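Local coordinates for protein probable ribosomal RNA small subunit methyltransferase (Thermus thermophilus, PDB 3DMH) that transfers a methyl group from S-adenosylmethionine to the N2 atom of a guanine in 16S ribosomal RNA, at residues Lys40-Phe45 against Ser60-Gly65; Arg48-Asn53 against Ala68-Glu73; Gly100-Val105 against Ala126-Met131. One frame throughout, in Å; residues are numbered along the deposited sequence.

Contact 1: Lys40-Phe45 against Ser60-Gly65; sequences KTVEPF and SLPLEG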
ATOM      1  N   LYS A  40     -12.790  20.461  -3.428  1.00 24.21           N
ATOM      2  CA  LYS A  40     -13.775  21.478  -3.830  1.00 24.24           C
ATOM      3  C   LYS A  40     -14.981  21.593  -2.908  1.00 24.37           C
ATOM      4  O   LYS A  40     -15.751  22.545  -3.029  1.00 24.37           O
ATOM      5  CB  LYS A  40     -14.269  21.222  -5.262  1.00 24.63           C
ATOM      6  CG  LYS A  40     -13.197  21.406  -6.293  1.00 26.75           C
ATOM      7  CD  LYS A  40     -13.704  21.049  -7.659  1.00 29.60           C
ATOM      8  CE  LYS A  40     -12.673  21.403  -8.713  1.00 31.66           C
ATOM      9  NZ  LYS A  40     -13.313  21.460 -10.061  1.00 35.96           N
ATOM     10  N   THR A  41     -15.136  20.639  -1.989  1.00 23.29           N
ATOM     11  CA  THR A  41     -16.389  20.469  -1.230  1.00 22.92           C
ATOM     12  C   THR A  41     -16.238  20.693   0.274  1.00 22.71           C
ATOM     13  O   THR A  41     -17.121  21.299   0.911  1.00 23.00           O
ATOM     14  CB  THR A  41     -17.012  19.074  -1.491  1.00 23.21           C
ATOM     15  OG1 THR A  41     -17.167  18.874  -2.901  1.00 22.96           O
ATOM     16  CG2 THR A  41     -18.385  18.925  -0.822  1.00 22.69           C
ATOM     17  N   VAL A  42     -15.145  20.193   0.851  1.00 21.36           N
ATOM     18  CA  VAL A  42     -15.047  20.175   2.319  1.00 21.60           C
ATOM     19  C   VAL A  42     -15.040  21.579   2.938  1.00 21.73           C
ATOM     20  O   VAL A  42     -14.346  22.486   2.458  1.00 21.86           O
ATOM     21  CB  VAL A  42     -13.827  19.394   2.812  1.00 21.53           C
ATOM     22  CG1 VAL A  42     -13.928  17.947   2.386  1.00 20.39           C
ATOM     23  CG2 VAL A  42     -12.564  20.008   2.260  1.00 21.68           C
ATOM     24  N   GLU A  43     -15.825  21.729   4.006  1.00 22.37           N
ATOM     25  CA  GLU A  43     -15.933  22.969   4.772  1.00 22.66           C
ATOM     26  C   GLU A  43     -15.709  22.647   6.247  1.00 21.81           C
ATOM     27  O   GLU A  43     -16.075  21.561   6.699  1.00 21.37           O
ATOM     28  CB  GLU A  43     -17.346  23.557   4.637  1.00 23.97           C
ATOM     29  CG  GLU A  43     -17.874  23.651   3.214  1.00 28.79           C
ATOM     30  CD  GLU A  43     -17.628  24.997   2.591  1.00 34.87           C
ATOM     31  OE1 GLU A  43     -17.388  25.965   3.350  1.00 39.45           O
ATOM     32  OE2 GLU A  43     -17.687  25.096   1.344  1.00 36.52           O
ATOM     33  N   PRO A  44     -15.104  23.580   7.004  1.00 21.49           N
ATOM     34  CA  PRO A  44     -14.934  23.346   8.439  1.00 20.45           C
ATOM     35  C   PRO A  44     -16.243  23.081   9.183  1.00 20.46           C
ATOM     36  O   PRO A  44     -17.300  23.663   8.864  1.00 20.31           O
ATOM     37  CB  PRO A  44     -14.293  24.644   8.941  1.00 21.42           C
ATOM     38  CG  PRO A  44     -13.609  25.200   7.762  1.00 22.11           C
ATOM     39  CD  PRO A  44     -14.493  24.857   6.582  1.00 21.96           C
ATOM     40  N   PHE A  45     -16.151  22.201  10.173  1.00 19.93           N
ATOM     41  CA  PHE A  45     -17.246  21.940  11.094  1.00 19.85           C
ATOM     42  C   PHE A  45     -16.631  21.573  12.434  1.00 20.04           C
ATOM     43  O   PHE A  45     -15.915  20.590  12.528  1.00 19.73           O
ATOM     44  CB  PHE A  45     -18.116  20.784  10.589  1.00 19.85           C
ATOM     45  CG  PHE A  45     -19.238  20.432  11.518  1.00 19.46           C
ATOM     46  CD1 PHE A  45     -20.394  21.200  11.535  1.00 19.96           C
ATOM     47  CD2 PHE A  45     -19.134  19.357  12.402  1.00 20.19           C
ATOM     48  CE1 PHE A  45     -21.438  20.899  12.394  1.00 18.67           C
ATOM     49  CE2 PHE A  45     -20.176  19.055  13.269  1.00 19.87           C
ATOM     50  CZ  PHE A  45     -21.327  19.814  13.260  1.00 18.24           C
ATOM     51  N   SER A  60      -8.495  17.061   2.059  1.00 19.62           N
ATOM     52  CA  SER A  60      -8.891  17.740   3.284  1.00 19.78           C
ATOM     53  C   SER A  60      -8.091  19.020   3.496  1.00 19.93           C
ATOM     54  O   SER A  60      -8.241  19.672   4.519  1.00 19.91           O
ATOM     55  CB  SER A  60      -8.728  16.817   4.504  1.00 20.22           C
ATOM     56  OG  SER A  60      -7.394  16.345   4.615  1.00 19.70           O
ATOM     57  N   LEU A  61      -7.279  19.401   2.499  1.00 19.58           N
ATOM     58  CA  LEU A  61      -6.417  20.594   2.668  1.00 20.21           C
ATOM     59  C   LEU A  61      -7.167  21.888   3.016  1.00 19.80           C
ATOM     60  O   LEU A  61      -6.630  22.717   3.759  1.00 20.14           O
ATOM     61  CB  LEU A  61      -5.506  20.814   1.465  1.00 20.52           C
ATOM     62  CG  LEU A  61      -4.301  21.742   1.691  1.00 21.77           C
ATOM     63  CD1 LEU A  61      -3.366  21.214   2.777  1.00 23.60           C
ATOM     64  CD2 LEU A  61      -3.536  21.860   0.389  1.00 23.88           C
ATOM     65  N   PRO A  62      -8.390  22.077   2.485  1.00 20.41           N
ATOM     66  CA  PRO A  62      -9.118  23.312   2.851  1.00 21.03           C
ATOM     67  C   PRO A  62      -9.347  23.499   4.350  1.00 21.14           C
ATOM     68  O   PRO A  62      -9.582  24.630   4.797  1.00 22.32           O
ATOM     69  CB  PRO A  62     -10.454  23.176   2.097  1.00 21.88           C
ATOM     70  CG  PRO A  62     -10.094  22.347   0.892  1.00 21.50           C
ATOM     71  CD  PRO A  62      -9.124  21.309   1.455  1.00 20.68           C
ATOM     72  N   LEU A  63      -9.291  22.406   5.128  1.00 21.10           N
ATOM     73  CA  LEU A  63      -9.506  22.473   6.578  1.00 21.49           C
ATOM     74  C   LEU A  63      -8.264  22.941   7.342  1.00 22.05           C
ATOM     75  O   LEU A  63      -8.368  23.390   8.475  1.00 22.84           O
ATOM     76  CB  LEU A  63      -9.943  21.098   7.115  1.00 21.29           C
ATOM     77  CG  LEU A  63     -11.139  20.454   6.403  1.00 21.58           C
ATOM     78  CD1 LEU A  63     -11.427  19.073   6.998  1.00 23.25           C
ATOM     79  CD2 LEU A  63     -12.420  21.325   6.470  1.00 21.65           C
ATOM     80  N   GLU A  64      -7.094  22.834   6.697  1.00 22.52           N
ATOM     81  CA  GLU A  64      -5.830  23.162   7.358  1.00 23.75           C
ATOM     82  C   GLU A  64      -5.797  24.654   7.697  1.00 24.59           C
ATOM     83  O   GLU A  64      -6.139  25.503   6.883  1.00 26.07           O
ATOM     84  CB  GLU A  64      -4.641  22.719   6.468  1.00 23.29           C
ATOM     85  CG  GLU A  64      -3.227  22.896   7.092  1.00 23.79           C
ATOM     86  CD  GLU A  64      -2.879  21.911   8.211  1.00 24.29           C
ATOM     87  OE1 GLU A  64      -3.630  20.928   8.496  1.00 23.42           O
ATOM     88  OE2 GLU A  64      -1.807  22.123   8.826  1.00 25.39           O
ATOM     89  N   GLY A  65      -5.457  24.969   8.940  1.00 26.35           N
ATOM     90  CA  GLY A  65      -5.429  26.373   9.347  1.00 25.96           C
ATOM     91  C   GLY A  65      -6.753  26.934   9.841  1.00 26.55           C
ATOM     92  O   GLY A  65      -6.776  27.991  10.478  1.00 26.42           O
TER
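Val42 presses one methyl onto the ring of Pro62. Its CG2 lies 3.7 Å from Pro62 CG and about as far from the CB and CD of that ring. The two side chains meet at about a right angle. A chi1 of -62° sets CG1 beside the backbone N, anti to the carbonyl carbon, and leaves CG2 between N and the carbonyl carbon, facing the proline.

The second apolar patch centres on one branch of Leu63. Its CD2 is 3.5 Å from Pro44 N and 3.6 Å from Glu43 C, so this methyl rests against the peptide joining the two residues. Pro44 CD lies 4.1 Å from the same CD2. Val42 CB is slightly farther off.

No hydrogen bond crosses between 40-45 and 60-65. Within 60-65, Leu63 N bonds to Ser60 O at 3.0 Å, which fits the short 3-10 turn of 61-63.

The contact joins the chain leaving helix 33-41 to the loop between strands 48-51 and 68-73. Tyr136 of strand 133-140 touches Val42, and its hydroxyl bonds to Glu43 N. Leu63 also packs on Leu104 and Val106, so this patch lies against strand 102-108.

Contact 2: Arg48-Asn53 against Ala68-Glu73; sequences RALDLN and AVERLE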
ATOM      1  N   ARG A  48     -12.039  19.878  15.609  1.00 21.69           N
ATOM      2  CA  ARG A  48     -11.105  18.759  15.394  1.00 20.94           C
ATOM      3  C   ARG A  48     -11.535  17.865  14.228  1.00 19.92           C
ATOM      4  O   ARG A  48     -12.623  17.290  14.243  1.00 19.91           O
ATOM      5  CB  ARG A  48     -11.006  17.905  16.655  1.00 22.33           C
ATOM      6  CG  ARG A  48     -10.607  18.669  17.908  1.00 24.96           C
ATOM      7  CD  ARG A  48     -11.161  17.968  19.153  1.00 29.43           C
ATOM      8  NE  ARG A  48     -12.630  17.867  19.115  1.00 31.65           N
ATOM      9  CZ  ARG A  48     -13.376  17.127  19.933  1.00 34.02           C
ATOM     10  NH1 ARG A  48     -12.824  16.410  20.912  1.00 34.91           N
ATOM     11  NH2 ARG A  48     -14.691  17.117  19.775  1.00 34.72           N
ATOM     12  N   ALA A  49     -10.665  17.737  13.227  1.00 19.13           N
ATOM     13  CA  ALA A  49     -10.949  16.897  12.064  1.00 18.60           C
ATOM     14  C   ALA A  49      -9.972  15.735  11.958  1.00 18.27           C
ATOM     15  O   ALA A  49      -8.814  15.850  12.382  1.00 19.44           O
ATOM     16  CB  ALA A  49     -10.889  17.715  10.763  1.00 19.22           C
ATOM     17  N   LEU A  50     -10.435  14.649  11.350  1.00 17.84           N
ATOM     18  CA  LEU A  50      -9.590  13.484  11.090  1.00 17.60           C
ATOM     19  C   LEU A  50      -9.743  13.078   9.623  1.00 18.10           C
ATOM     20  O   LEU A  50     -10.855  12.849   9.160  1.00 17.86           O
ATOM     21  CB  LEU A  50     -10.020  12.325  12.002  1.00 18.26           C
ATOM     22  CG  LEU A  50      -9.217  11.015  11.920  1.00 17.42           C
ATOM     23  CD1 LEU A  50      -7.801  11.209  12.392  1.00 21.12           C
ATOM     24  CD2 LEU A  50      -9.931   9.900  12.735  1.00 18.93           C
ATOM     25  N   ASP A  51      -8.628  12.962   8.896  1.00 17.66           N
ATOM     26  CA  ASP A  51      -8.646  12.417   7.527  1.00 17.99           C
ATOM     27  C   ASP A  51      -8.154  10.975   7.577  1.00 18.50           C
ATOM     28  O   ASP A  51      -7.020  10.730   7.985  1.00 17.95           O
ATOM     29  CB  ASP A  51      -7.724  13.253   6.629  1.00 18.01           C
ATOM     30  CG  ASP A  51      -7.836  12.899   5.168  1.00 19.41           C
ATOM     31  OD1 ASP A  51      -8.199  11.761   4.809  1.00 18.46           O
ATOM     32  OD2 ASP A  51      -7.478  13.785   4.354  1.00 20.23           O
ATOM     33  N   LEU A  52      -9.013  10.031   7.184  1.00 18.49           N
ATOM     34  CA  LEU A  52      -8.699   8.596   7.295  1.00 19.66           C
ATOM     35  C   LEU A  52      -8.038   7.988   6.061  1.00 20.87           C
ATOM     36  O   LEU A  52      -7.712   6.799   6.062  1.00 22.04           O
ATOM     37  CB  LEU A  52      -9.971   7.792   7.645  1.00 19.76           C
ATOM     38  CG  LEU A  52     -10.472   8.015   9.061  1.00 20.83           C
ATOM     39  CD1 LEU A  52     -11.790   7.245   9.241  1.00 22.53           C
ATOM     40  CD2 LEU A  52      -9.445   7.556  10.085  1.00 23.57           C
ATOM     41  N   ASN A  53      -7.869   8.776   4.996  1.00 20.05           N
ATOM     42  CA  ASN A  53      -7.241   8.257   3.771  1.00 19.44           C
ATOM     43  C   ASN A  53      -6.661   9.428   3.002  1.00 19.18           C
ATOM     44  O   ASN A  53      -7.139   9.751   1.908  1.00 19.18           O
ATOM     45  CB  ASN A  53      -8.249   7.475   2.914  1.00 20.18           C
ATOM     46  CG  ASN A  53      -7.618   6.881   1.650  1.00 19.45           C
ATOM     47  OD1 ASN A  53      -6.400   6.638   1.594  1.00 20.02           O
ATOM     48  ND2 ASN A  53      -8.431   6.665   0.628  1.00 20.51           N
ATOM     49  N   ALA A  68      -8.136  22.034  13.645  1.00 23.74           N
ATOM     50  CA  ALA A  68      -7.042  21.097  13.910  1.00 23.50           C
ATOM     51  C   ALA A  68      -7.319  19.868  13.061  1.00 24.11           C
ATOM     52  O   ALA A  68      -8.405  19.300  13.134  1.00 25.56           O
ATOM     53  CB  ALA A  68      -6.992  20.727  15.376  1.00 24.13           C
ATOM     54  N   VAL A  69      -6.362  19.480  12.236  1.00 22.97           N
ATOM     55  CA  VAL A  69      -6.567  18.322  11.365  1.00 22.03           C
ATOM     56  C   VAL A  69      -5.520  17.246  11.630  1.00 22.06           C
ATOM     57  O   VAL A  69      -4.312  17.502  11.527  1.00 23.36           O
ATOM     58  CB  VAL A  69      -6.503  18.706   9.878  1.00 22.25           C
ATOM     59  CG1 VAL A  69      -6.771  17.499   8.980  1.00 22.54           C
ATOM     60  CG2 VAL A  69      -7.484  19.850   9.567  1.00 22.39           C
ATOM     61  N   GLU A  70      -5.993  16.050  11.959  1.00 20.41           N
ATOM     62  CA  GLU A  70      -5.114  14.886  12.095  1.00 20.58           C
ATOM     63  C   GLU A  70      -5.348  13.997  10.873  1.00 20.12           C
ATOM     64  O   GLU A  70      -6.421  14.023  10.264  1.00 20.10           O
ATOM     65  CB  GLU A  70      -5.435  14.151  13.397  1.00 21.71           C
ATOM     66  CG  GLU A  70      -4.626  12.866  13.652  1.00 25.01           C
ATOM     67  CD  GLU A  70      -3.128  13.103  13.763  1.00 29.03           C
ATOM     68  OE1 GLU A  70      -2.638  13.114  14.919  1.00 34.07           O
ATOM     69  OE2 GLU A  70      -2.442  13.282  12.725  1.00 25.48           O
ATOM     70  N   ARG A  71      -4.332  13.237  10.492  1.00 18.92           N
ATOM     71  CA  ARG A  71      -4.394  12.404   9.278  1.00 18.05           C
ATOM     72  C   ARG A  71      -3.800  11.065   9.615  1.00 18.56           C
ATOM     73  O   ARG A  71      -2.702  11.024  10.166  1.00 18.91           O
ATOM     74  CB  ARG A  71      -3.578  13.045   8.151  1.00 18.11           C
ATOM     75  CG  ARG A  71      -4.040  14.446   7.784  1.00 19.10           C
ATOM     76  CD  ARG A  71      -3.008  15.133   6.859  1.00 18.33           C
ATOM     77  NE  ARG A  71      -3.534  16.457   6.501  1.00 19.13           N
ATOM     78  CZ  ARG A  71      -3.488  17.524   7.298  1.00 18.13           C
ATOM     79  NH1 ARG A  71      -2.879  17.486   8.498  1.00 18.97           N
ATOM     80  NH2 ARG A  71      -4.049  18.650   6.892  1.00 19.12           N
ATOM     81  N   LEU A  72      -4.516   9.988   9.302  1.00 17.10           N
ATOM     82  CA  LEU A  72      -3.967   8.633   9.505  1.00 16.96           C
ATOM     83  C   LEU A  72      -3.689   8.022   8.148  1.00 17.66           C
ATOM     84  O   LEU A  72      -4.610   7.872   7.344  1.00 18.62           O
ATOM     85  CB  LEU A  72      -4.967   7.753  10.291  1.00 17.24           C
ATOM     86  CG  LEU A  72      -5.424   8.352  11.636  1.00 17.05           C
ATOM     87  CD1 LEU A  72      -6.230   7.288  12.369  1.00 17.65           C
ATOM     88  CD2 LEU A  72      -4.295   8.838  12.518  1.00 18.51           C
ATOM     89  N   GLU A  73      -2.440   7.615   7.914  1.00 18.12           N
ATOM     90  CA  GLU A  73      -2.070   7.166   6.589  1.00 18.57           C
ATOM     91  C   GLU A  73      -1.205   5.909   6.656  1.00 18.13           C
ATOM     92  O   GLU A  73      -0.298   5.792   7.499  1.00 18.48           O
ATOM     93  CB  GLU A  73      -1.349   8.295   5.878  1.00 18.72           C
ATOM     94  CG  GLU A  73      -0.793   7.962   4.486  1.00 19.07           C
ATOM     95  CD  GLU A  73      -1.860   7.455   3.541  1.00 22.19           C
ATOM     96  OE1 GLU A  73      -2.790   8.214   3.213  1.00 20.62           O
ATOM     97  OE2 GLU A  73      -1.810   6.284   3.094  1.00 21.93           O
TER
HETATM   98  O   HOH W   1      -4.475   5.096   3.141  1.00 22.64           O
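Leu50 reaches across to strand 68-73 with one methyl. Its CG stands anti to the backbone N (chi1 -178°), which carries CD1 toward the neighbouring strand. CD1 then lies 3.8 Å from Glu70 CG and 3.8 Å from Leu72 CG. Leu52 CD2 meets the CD1 branch of Leu72, at 4.0 Å. These two leucines run side by side and point the same way.

Ala49, Asp51, Val69 and Arg71 occupy the face opposite Leu50 and Glu70. Asp51 CB packs on Arg71 CG at 4.0 Å. The Arg71 chain is extended from CG to NE, and Val69 CG1 covers one face of its guanidinium, offset toward the rim. Glu64 and the carbonyl of Gln88 bind the guanidinium nitrogens. Asp51 OD2 is held by Ser60 OG. Asp51 OD1 accepts from Asn53 N at 3.0 Å, closing an Asx turn as the strand ends.

Glu70 is bent at chi2 (62°), which brings OE2 back to accept from Arg71 N. Its OE1 forms a salt bridge with Arg90. At the far end, one water donates to both Asn53 OD1 and Glu73 OE2, each at 2.9 Å. Asn53 ND2 bonds to Ala108 O, and Arg113 also reaches OD1. Gly55 N and Ser75 N also hold the Glu73 carboxylate.

The backbones pair in parallel. Ala49 and Asp51 each donate and accept one bond; the shortest is Ala49 N to Ala68 O, 2.7 Å.

These are the first two strands, adjacent and parallel, of a Rossmann-like methyltransferase sheet with order 3-2-1-4-5-7-6. Glu73 probably corresponds by topology to Glu262, a cofactor-binding residue of the second such sheet. Here the acid is instead bound to backbone amides and water.

Contact 3: Gly100-Val105 against Ala126-Met131; sequences GAYDLV and ARALRM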
ATOM      1  N   GLY A 100     -14.416   8.938  19.535  1.00 22.47           N
ATOM      2  CA  GLY A 100     -15.229  10.055  20.044  1.00 21.89           C
ATOM      3  C   GLY A 100     -14.518  11.387  20.185  1.00 22.31           C
ATOM      4  O   GLY A 100     -14.996  12.275  20.912  1.00 22.24           O
ATOM      5  N   ALA A 101     -13.398  11.534  19.480  1.00 21.66           N
ATOM      6  CA  ALA A 101     -12.484  12.641  19.718  1.00 21.85           C
ATOM      7  C   ALA A 101     -12.493  13.675  18.613  1.00 22.06           C
ATOM      8  O   ALA A 101     -11.686  14.603  18.646  1.00 23.47           O
ATOM      9  CB  ALA A 101     -11.050  12.120  19.942  1.00 21.88           C
ATOM     10  N   TYR A 102     -13.382  13.513  17.632  1.00 21.42           N
ATOM     11  CA  TYR A 102     -13.382  14.385  16.443  1.00 20.45           C
ATOM     12  C   TYR A 102     -14.756  14.910  16.127  1.00 20.16           C
ATOM     13  O   TYR A 102     -15.759  14.245  16.365  1.00 20.16           O
ATOM     14  CB  TYR A 102     -12.827  13.640  15.217  1.00 20.91           C
ATOM     15  CG  TYR A 102     -11.416  13.208  15.464  1.00 20.39           C
ATOM     16  CD1 TYR A 102     -10.353  14.075  15.251  1.00 20.44           C
ATOM     17  CD2 TYR A 102     -11.148  11.939  15.992  1.00 19.49           C
ATOM     18  CE1 TYR A 102      -9.053  13.691  15.519  1.00 21.56           C
ATOM     19  CE2 TYR A 102      -9.848  11.543  16.264  1.00 20.96           C
ATOM     20  CZ  TYR A 102      -8.806  12.433  16.027  1.00 21.43           C
ATOM     21  OH  TYR A 102      -7.503  12.057  16.289  1.00 23.46           O
ATOM     22  N   ASP A 103     -14.794  16.123  15.589  1.00 19.36           N
ATOM     23  CA  ASP A 103     -16.045  16.736  15.146  1.00 19.04           C
ATOM     24  C   ASP A 103     -16.341  16.458  13.662  1.00 18.58           C
ATOM     25  O   ASP A 103     -17.506  16.462  13.236  1.00 18.41           O
ATOM     26  CB  ASP A 103     -15.976  18.247  15.360  1.00 19.67           C
ATOM     27  CG  ASP A 103     -15.579  18.611  16.769  1.00 19.51           C
ATOM     28  OD1 ASP A 103     -16.312  18.228  17.706  1.00 23.28           O
ATOM     29  OD2 ASP A 103     -14.549  19.302  16.935  1.00 22.67           O
ATOM     30  N   LEU A 104     -15.284  16.206  12.887  1.00 17.74           N
ATOM     31  CA  LEU A 104     -15.406  16.018  11.451  1.00 18.05           C
ATOM     32  C   LEU A 104     -14.444  14.956  10.981  1.00 18.06           C
ATOM     33  O   LEU A 104     -13.290  14.959  11.403  1.00 18.67           O
ATOM     34  CB  LEU A 104     -15.078  17.341  10.740  1.00 17.76           C
ATOM     35  CG  LEU A 104     -15.289  17.410   9.228  1.00 18.01           C
ATOM     36  CD1 LEU A 104     -16.751  17.284   8.849  1.00 20.21           C
ATOM     37  CD2 LEU A 104     -14.729  18.728   8.673  1.00 18.82           C
ATOM     38  N   VAL A 105     -14.920  14.063  10.116  1.00 17.07           N
ATOM     39  CA  VAL A 105     -14.034  13.072   9.480  1.00 17.42           C
ATOM     40  C   VAL A 105     -14.122  13.236   7.969  1.00 17.07           C
ATOM     41  O   VAL A 105     -15.194  13.500   7.422  1.00 17.48           O
ATOM     42  CB  VAL A 105     -14.390  11.621   9.928  1.00 17.74           C
ATOM     43  CG1 VAL A 105     -13.593  10.574   9.137  1.00 18.75           C
ATOM     44  CG2 VAL A 105     -14.130  11.454  11.400  1.00 18.28           C
ATOM     45  N   ALA A 126     -17.111   6.270  12.021  1.00 18.71           N
ATOM     46  CA  ALA A 126     -18.257   6.362  12.937  1.00 18.65           C
ATOM     47  C   ALA A 126     -17.805   6.420  14.405  1.00 19.95           C
ATOM     48  O   ALA A 126     -18.326   7.216  15.195  1.00 19.61           O
ATOM     49  CB  ALA A 126     -19.229   5.213  12.692  1.00 19.58           C
ATOM     50  N   ARG A 127     -16.818   5.597  14.752  1.00 19.34           N
ATOM     51  CA  ARG A 127     -16.262   5.566  16.106  1.00 20.82           C
ATOM     52  C   ARG A 127     -15.484   6.835  16.469  1.00 20.09           C
ATOM     53  O   ARG A 127     -15.553   7.300  17.614  1.00 20.85           O
ATOM     54  CB  ARG A 127     -15.383   4.323  16.287  1.00 20.39           C
ATOM     55  CG  ARG A 127     -16.158   3.015  16.108  1.00 22.26           C
ATOM     56  CD  ARG A 127     -15.334   1.769  16.461  1.00 23.10           C
ATOM     57  NE  ARG A 127     -14.808   1.813  17.824  1.00 26.51           N
ATOM     58  CZ  ARG A 127     -15.489   1.429  18.902  1.00 27.88           C
ATOM     59  NH1 ARG A 127     -16.728   0.966  18.781  1.00 27.62           N
ATOM     60  NH2 ARG A 127     -14.927   1.513  20.101  1.00 29.80           N
ATOM     61  N   ALA A 128     -14.753   7.395  15.499  1.00 19.39           N
ATOM     62  CA  ALA A 128     -13.933   8.578  15.735  1.00 19.31           C
ATOM     63  C   ALA A 128     -14.745   9.816  16.078  1.00 19.15           C
ATOM     64  O   ALA A 128     -14.267  10.693  16.800  1.00 19.88           O
ATOM     65  CB  ALA A 128     -13.060   8.852  14.504  1.00 19.55           C
ATOM     66  N   LEU A 129     -15.943   9.898  15.514  1.00 18.39           N
ATOM     67  CA  LEU A 129     -16.809  11.056  15.675  1.00 18.97           C
ATOM     68  C   LEU A 129     -17.454  11.107  17.055  1.00 18.85           C
ATOM     69  O   LEU A 129     -17.903  10.087  17.578  1.00 19.63           O
ATOM     70  CB  LEU A 129     -17.910  11.053  14.597  1.00 18.83           C
ATOM     71  CG  LEU A 129     -17.466  11.429  13.166  1.00 19.28           C
ATOM     72  CD1 LEU A 129     -18.619  11.205  12.186  1.00 19.78           C
ATOM     73  CD2 LEU A 129     -16.964  12.866  13.092  1.00 18.65           C
ATOM     74  N   ARG A 130     -17.522  12.304  17.629  1.00 19.28           N
ATOM     75  CA  ARG A 130     -18.425  12.566  18.751  1.00 19.71           C
ATOM     76  C   ARG A 130     -19.857  12.458  18.254  1.00 19.65           C
ATOM     77  O   ARG A 130     -20.118  12.536  17.059  1.00 20.10           O
ATOM     78  CB  ARG A 130     -18.195  13.974  19.313  1.00 19.92           C
ATOM     79  CG  ARG A 130     -18.607  15.097  18.355  1.00 22.15           C
ATOM     80  CD  ARG A 130     -18.709  16.436  19.040  1.00 24.60           C
ATOM     81  NE  ARG A 130     -18.916  17.546  18.102  1.00 25.77           N
ATOM     82  CZ  ARG A 130     -20.099  17.933  17.619  1.00 26.80           C
ATOM     83  NH1 ARG A 130     -21.215  17.293  17.959  1.00 26.74           N
ATOM     84  NH2 ARG A 130     -20.169  18.974  16.797  1.00 27.50           N
ATOM     85  N   MET A 131     -20.808  12.314  19.167  1.00 19.48           N
ATOM     86  CA  MET A 131     -22.199  12.392  18.762  1.00 19.83           C
ATOM     87  C   MET A 131     -22.465  13.754  18.128  1.00 19.40           C
ATOM     88  O   MET A 131     -22.045  14.780  18.668  1.00 19.37           O
ATOM     89  CB  MET A 131     -23.101  12.197  19.980  1.00 19.72           C
ATOM     90  CG  MET A 131     -24.582  11.946  19.657  1.00 22.29           C
ATOM     91  SD  MET A 131     -24.890  10.512  18.596  1.00 23.03           S
ATOM     92  CE  MET A 131     -24.123   9.179  19.499  1.00 24.29           C
TER
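Asp103 OD1 is gripped by two arginines. Arg130 NE donates to it at 2.7 Å in a salt bridge, and Arg48 NH2 from strand 48-51 is its second partner. Arg130 NE comes in on the anti side of the oxygen, slightly out of the carboxylate plane. OD1 lies in the plane of the guanidinium, at its edge, while the two flat groups are turned 59° apart. Arg130 NH1 also bonds to Met131 O, which helps fix the rotation of the guanidinium.

The end of helix 115-128 meets the turn before strand 102-108. Gly100 N donates to Arg127 O at 2.8 Å. Ala128 O takes two weak bonds, from Ala101 N and Tyr102 N, and sits in plane at the edge of the Tyr102 ring, 3.5 Å from CD2. Arg130 N bonds to Tyr102 O at 2.9 Å, part of a single parallel bridge between Tyr102 and Leu129.

Val105 CG2 packs on Leu129 CD2 at 3.6 Å and, less closely, on Ala128 CB.

Asp103 is buried. Its OD2 also accepts from Glu47 N. With two arginines at OD1, the carboxylate is probably kept ionised, and one charge ties three parts of the chain together.

How the contacts relate
The three contacts build one end of the domain that holds strands 48-51, 68-73 and 102-108. Contact 2 touches both others, its centre about 11 Å from each; the centres of contacts 1 and 3 are about 16 Å apart. Contact 1 is tied to contact 2 by the Glu64 OE1 to Arg71 NH2 salt bridge (2.8 Å) and a probable hydrogen bond from Ser60 OG to Asp51 OD2 (2.6 Å). Leu63 also packs on Val69. Contacts 2 and 3 share the sheet, with Leu50 N 2.9 Å from Leu104 O. Leu63 CD1 lies 3.7 Å from Leu104 CD2, joining contacts 1 and 3. Both are away from the known sites. In contact 2 the Glu73 side chain is about 11 Å from the bound S-adenosylmethionine.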